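PDB 4IIY: MccF from Escherichia coli, which probably acts as a serine peptidase of the S66 (LD-carboxypeptidase) family that gives self-immunity to the peptide-nucleotide antibiotic microcin C7. Local coordinates for residues B[311-314]-B[315-319]. The protein carries 1 engineered substitution. Numbering follows the deposited sequence.
Sequences SKRR and PYEVL
Arg314 occupies the N-cap position of the helix that Pro315 opens, and its carbonyl O receives two weak backbone hydrogen bonds, from Glu317 N at 3.0 Å and from Val318 N at 3.4 Å. Just upstream, Ser311 OG accepts from Arg313 N in an ST turn. The first turn also shows how a glutamate can close back on the residues before a helix, here through water. Glu317 CG stands anti to the backbone N (chi1 -178°) and the extended chain brings the carboxylate across the aliphatic part of Arg313 at a slant, Glu317 OE1 lying 3.6 Å from Arg313 CG. One water accepts a hydrogen bond from Arg313 NE and donates one to Glu317 OE2 (2.7 Å from the water); a second likewise accepts from Arg314 N and donates to Glu317 OE1, so both carboxylate oxygens are engaged. There is no direct salt bridge: Glu317 OE2 lies 4.0 Å from Arg313 NE, well out of the guanidinium plane, so the charges are only neighbours. Arg313 NH2 instead forms a salt bridge with Asp87 OD1 of the second subunit. Were Arg313 an alanine, the first water would probably lose its donor and that Asp87 its salt-bridge partner. Arg314 runs beside Tyr316, NH2 reaching the ring edge at Tyr316 CD2 (3.7 Å), with the two planes almost perpendicular (83°). Ile276 of helix 276-288 packs on Arg313 and Val318, while Tyr316 stacks on Tyr232 and touches Val330 and Asp332 of strand 330-334.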
ATOM      1  N   SER B 311     -10.329 -15.781  12.076  1.00 12.13           N
ATOM      2  CA  SER B 311      -9.938 -17.008  11.380  1.00 13.37           C
ATOM      3  C   SER B 311      -8.948 -17.858  12.168  1.00 13.49           C
ATOM      4  O   SER B 311      -8.754 -19.039  11.865  1.00 14.61           O
ATOM      5  CB  SER B 311      -9.299 -16.674  10.036  1.00 12.04           C
ATOM      6  OG  SER B 311      -8.001 -16.124  10.222  1.00 11.69           O
ATOM      7  N   LYS B 312      -8.296 -17.237  13.145  1.00 13.43           N
ATOM      8  CA  LYS B 312      -7.235 -17.870  13.929  1.00 15.01           C
ATOM      9  C   LYS B 312      -5.989 -18.213  13.115  1.00 15.25           C
ATOM     10  O   LYS B 312      -5.092 -18.896  13.604  1.00 19.42           O
ATOM     11  CB  LYS B 312      -7.761 -19.098  14.682  1.00 19.23           C
ATOM     12  CG  LYS B 312      -8.801 -18.735  15.733  1.00 22.59           C
ATOM     13  CD  LYS B 312      -9.221 -19.934  16.566  1.00 30.92           C
ATOM     14  CE  LYS B 312     -10.269 -19.536  17.597  1.00 41.73           C
ATOM     15  NZ  LYS B 312     -10.919 -20.723  18.219  1.00 42.88           N
ATOM     16  N   ARG B 313      -5.918 -17.718  11.884  1.00 12.12           N
ATOM     17  CA  ARG B 313      -4.755 -17.959  11.038  1.00 12.82           C
ATOM     18  C   ARG B 313      -3.640 -16.978  11.348  1.00 12.51           C
ATOM     19  O   ARG B 313      -3.898 -15.818  11.685  1.00 16.37           O
ATOM     20  CB  ARG B 313      -5.143 -17.831   9.569  1.00 12.88           C
ATOM     21  CG  ARG B 313      -6.136 -18.880   9.131  1.00 13.69           C
ATOM     22  CD  ARG B 313      -6.697 -18.621   7.746  1.00 13.80           C
ATOM     23  NE  ARG B 313      -7.862 -19.475   7.544  1.00 14.75           N
ATOM     24  CZ  ARG B 313      -8.822 -19.262   6.651  1.00 13.10           C
ATOM     25  NH1 ARG B 313      -8.754 -18.221   5.828  1.00 12.68           N
ATOM     26  NH2 ARG B 313      -9.842 -20.104   6.574  1.00 14.79           N
ATOM     27  N   ARG B 314      -2.400 -17.440  11.247  1.00 12.91           N
ATOM     28  CA  ARG B 314      -1.257 -16.546  11.391  1.00 12.83           C
ATOM     29  C   ARG B 314      -0.668 -16.214  10.030  1.00 10.42           C
ATOM     30  O   ARG B 314      -0.956 -16.885   9.035  1.00 10.01           O
ATOM     31  CB  ARG B 314      -0.195 -17.145  12.312  1.00 16.74           C
ATOM     32  CG  ARG B 314       0.384 -18.461  11.859  1.00 24.24           C
ATOM     33  CD  ARG B 314       1.316 -19.033  12.928  1.00 31.59           C
ATOM     34  NE  ARG B 314       1.845 -20.374  12.654  1.00 35.48           N
ATOM     35  CZ  ARG B 314       1.567 -21.123  11.588  1.00 30.15           C
ATOM     36  NH1 ARG B 314       0.752 -20.688  10.640  1.00 26.69           N
ATOM     37  NH2 ARG B 314       2.117 -22.326  11.470  1.00 29.36           N
ATOM     38  N   PRO B 315       0.173 -15.179   9.976  1.00 10.42           N
ATOM     39  CA  PRO B 315       0.709 -14.771   8.674  1.00 10.45           C
ATOM     40  C   PRO B 315       1.416 -15.895   7.901  1.00 10.00           C
ATOM     41  O   PRO B 315       1.313 -15.943   6.674  1.00 10.06           O
ATOM     42  CB  PRO B 315       1.670 -13.640   9.044  1.00 10.66           C
ATOM     43  CG  PRO B 315       1.027 -13.030  10.257  1.00 13.66           C
ATOM     44  CD  PRO B 315       0.507 -14.208  11.035  1.00 11.50           C
ATOM     45  N   TYR B 316       2.119 -16.793   8.586  1.00  9.97           N
ATOM     46  CA  TYR B 316       2.816 -17.857   7.870  1.00  9.23           C
ATOM     47  C   TYR B 316       1.852 -18.752   7.093  1.00  9.36           C
ATOM     48  O   TYR B 316       2.176 -19.221   6.006  1.00 10.08           O
ATOM     49  CB  TYR B 316       3.646 -18.695   8.841  1.00 10.87           C
ATOM     50  CG  TYR B 316       4.344 -19.866   8.185  1.00 11.25           C
ATOM     51  CD1 TYR B 316       5.394 -19.667   7.304  1.00 13.91           C
ATOM     52  CD2 TYR B 316       3.951 -21.168   8.451  1.00 13.29           C
ATOM     53  CE1 TYR B 316       6.038 -20.739   6.696  1.00 11.52           C
ATOM     54  CE2 TYR B 316       4.592 -22.246   7.854  1.00 12.98           C
ATOM     55  CZ  TYR B 316       5.626 -22.023   6.976  1.00 13.60           C
ATOM     56  OH  TYR B 316       6.258 -23.099   6.386  1.00 16.28           O
ATOM     57  N   GLU B 317       0.667 -18.980   7.646  1.00  9.86           N
ATOM     58  CA  GLU B 317      -0.324 -19.786   6.942  1.00  9.76           C
ATOM     59  C   GLU B 317      -0.797 -19.101   5.654  1.00  9.91           C
ATOM     60  O   GLU B 317      -1.007 -19.759   4.629  1.00 10.59           O
ATOM     61  CB  GLU B 317      -1.505 -20.120   7.858  1.00 12.53           C
ATOM     62  CG  GLU B 317      -2.560 -20.996   7.198  1.00 18.72           C
ATOM     63  CD  GLU B 317      -3.657 -21.429   8.154  1.00 20.90           C
ATOM     64  OE1 GLU B 317      -3.487 -21.264   9.383  1.00 21.92           O
ATOM     65  OE2 GLU B 317      -4.696 -21.936   7.668  1.00 22.85           O
ATOM     66  N   VAL B 318      -0.979 -17.782   5.711  1.00  8.85           N
ATOM     67  CA  VAL B 318      -1.357 -17.011   4.525  1.00  8.37           C
ATOM     68  C   VAL B 318      -0.234 -17.063   3.484  1.00  8.37           C
ATOM     69  O   VAL B 318      -0.469 -17.293   2.303  1.00  8.63           O
ATOM     70  CB  VAL B 318      -1.704 -15.542   4.881  1.00  9.63           C
ATOM     71  CG1 VAL B 318      -2.153 -14.782   3.642  1.00 10.65           C
ATOM     72  CG2 VAL B 318      -2.789 -15.499   5.958  1.00 10.67           C
ATOM     73  N   LEU B 319       1.000 -16.871   3.933  1.00  8.02           N
ATOM     74  CA  LEU B 319       2.147 -16.969   3.041  1.00  8.47           C
ATOM     75  C   LEU B 319       2.177 -18.326   2.346  1.00  7.28           C
ATOM     76  O   LEU B 319       2.424 -18.418   1.145  1.00  8.81           O
ATOM     77  CB  LEU B 319       3.444 -16.747   3.818  1.00  8.19           C
ATOM     78  CG  LEU B 319       4.739 -16.853   3.013  1.00  8.68           C
ATOM     79  CD1 LEU B 319       4.807 -15.791   1.931  1.00 11.29           C
ATOM     80  CD2 LEU B 319       5.933 -16.740   3.947  1.00 11.14           C
TER
HETATM   81  O   HOH W   1      -7.348 -22.170   8.255  1.00 28.68           O
HETATM   82  O   HOH W   2      -2.018 -20.308  11.209  1.00 20.85           O